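Local atomic coordinates of PKS (Streptomyces albus, PDB entry 4OQJ), a protein that probably catalyses carbon-carbon bond formation on carrier-protein-bound acyl chains, as a ketosynthase-containing polyketide synthase involved in making the antibiotic oxazolomycin. Residues L28-R31 / T37-T40. Numbering follows the deposited sequence.
Sequences LACR and TPDT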
# COMPACT_ATOMS: atom_id res chain seq x y z
N LEU A 28 -5.96 16.28 11.87
CA LEU A 28 -5.58 15.03 12.51
C LEU A 28 -6.57 14.69 13.59
O LEU A 28 -7.34 15.54 14.02
CB LEU A 28 -4.15 15.09 13.08
CG LEU A 28 -3.77 16.17 14.11
CD1 LEU A 28 -4.30 15.85 15.48
CD2 LEU A 28 -2.26 16.30 14.16
N ALA A 29 -6.57 13.43 14.00
CA ALA A 29 -7.47 12.96 15.04
C ALA A 29 -6.90 11.70 15.67
O ALA A 29 -6.12 10.98 15.05
CB ALA A 29 -8.85 12.70 14.47
N CYS A 30 -7.32 11.44 16.90
CA CYS A 30 -6.82 10.29 17.62
C CYS A 30 -7.71 9.94 18.79
O CYS A 30 -8.26 10.81 19.48
CB CYS A 30 -5.39 10.55 18.11
SG CYS A 30 -5.23 12.04 19.15
N ARG A 31 -7.83 8.64 19.01
CA ARG A 31 -8.39 8.09 20.22
C ARG A 31 -7.37 7.08 20.72
O ARG A 31 -7.19 6.01 20.12
CB ARG A 31 -9.74 7.44 19.95
CG ARG A 31 -10.72 8.40 19.24
CD ARG A 31 -11.80 7.66 18.52
NE ARG A 31 -12.88 8.56 18.10
CZ ARG A 31 -14.11 8.17 17.83
NH1 ARG A 31 -14.42 6.87 17.92
NH2 ARG A 31 -15.04 9.06 17.47
N THR A 37 -9.12 12.87 22.05
CA THR A 37 -8.91 13.96 21.10
C THR A 37 -7.45 14.40 21.11
O THR A 37 -6.72 14.07 22.02
CB THR A 37 -9.76 15.19 21.43
OG1 THR A 37 -9.34 15.73 22.70
CG2 THR A 37 -11.25 14.84 21.48
N PRO A 38 -7.04 15.17 20.11
CA PRO A 38 -5.67 15.71 20.15
C PRO A 38 -5.42 16.59 21.37
O PRO A 38 -4.33 16.55 21.92
CB PRO A 38 -5.60 16.53 18.85
CG PRO A 38 -6.54 15.82 17.92
CD PRO A 38 -7.68 15.38 18.80
N ASP A 39 -6.42 17.38 21.78
CA ASP A 39 -6.24 18.29 22.91
C ASP A 39 -6.03 17.52 24.19
O ASP A 39 -5.16 17.87 24.99
CB ASP A 39 -7.44 19.22 23.07
CG ASP A 39 -7.40 20.41 22.12
OD1 ASP A 39 -6.43 20.54 21.35
OD2 ASP A 39 -8.35 21.22 22.15
N THR A 40 -6.79 16.45 24.40
CA THR A 40 -6.60 15.66 25.62
C THR A 40 -5.31 14.84 25.52
O THR A 40 -4.70 14.49 26.53
CB THR A 40 -7.82 14.74 25.92
OG1 THR A 40 -8.19 13.99 24.76
CG2 THR A 40 -9.02 15.56 26.36
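Thr37 meets the end of strand 23-31 through its backbone: Thr37 C lies 3.8 Å from Cys30 SG, while its CB points away from the strand. Pro38 then shows how a proline in the first turn of a helix can serve as a packing surface. Its CG presses against Leu28 CD1 at 3.3 Å, tighter than usual for two carbons, and Pro38 CB lies 3.7 Å from the same methyl. With Leu28 CG between its backbone N and carbonyl carbon (chi1 57°), CD1 is set where it can meet the proline ring. Pro38 CG also comes within 4.2 Å of Ala29 CA. Cys30 SG lies 3.7 Å from Pro38 N and 4.2 Å from Pro38 CD. Strand 23-31 lies inside the mixed sheet of the thiolase-type ketosynthase fold, where backbone hydrogen bonds join Ala29 to Ala262 of strand 259-267; a loop of five residues leads from it to Thr37, the N-cap of helix 38-46. Helix 105-121 meets Pro38 through Arg120, which also hydrogen-bonds Leu28 O, whereas helix 376-390 packs on Leu28 and Cys30. At Thr40, OG1 shares a hydrogen bond of 2.9 Å with Thr37 OG1, so that the two hydroxyls tie the cap to the first turn.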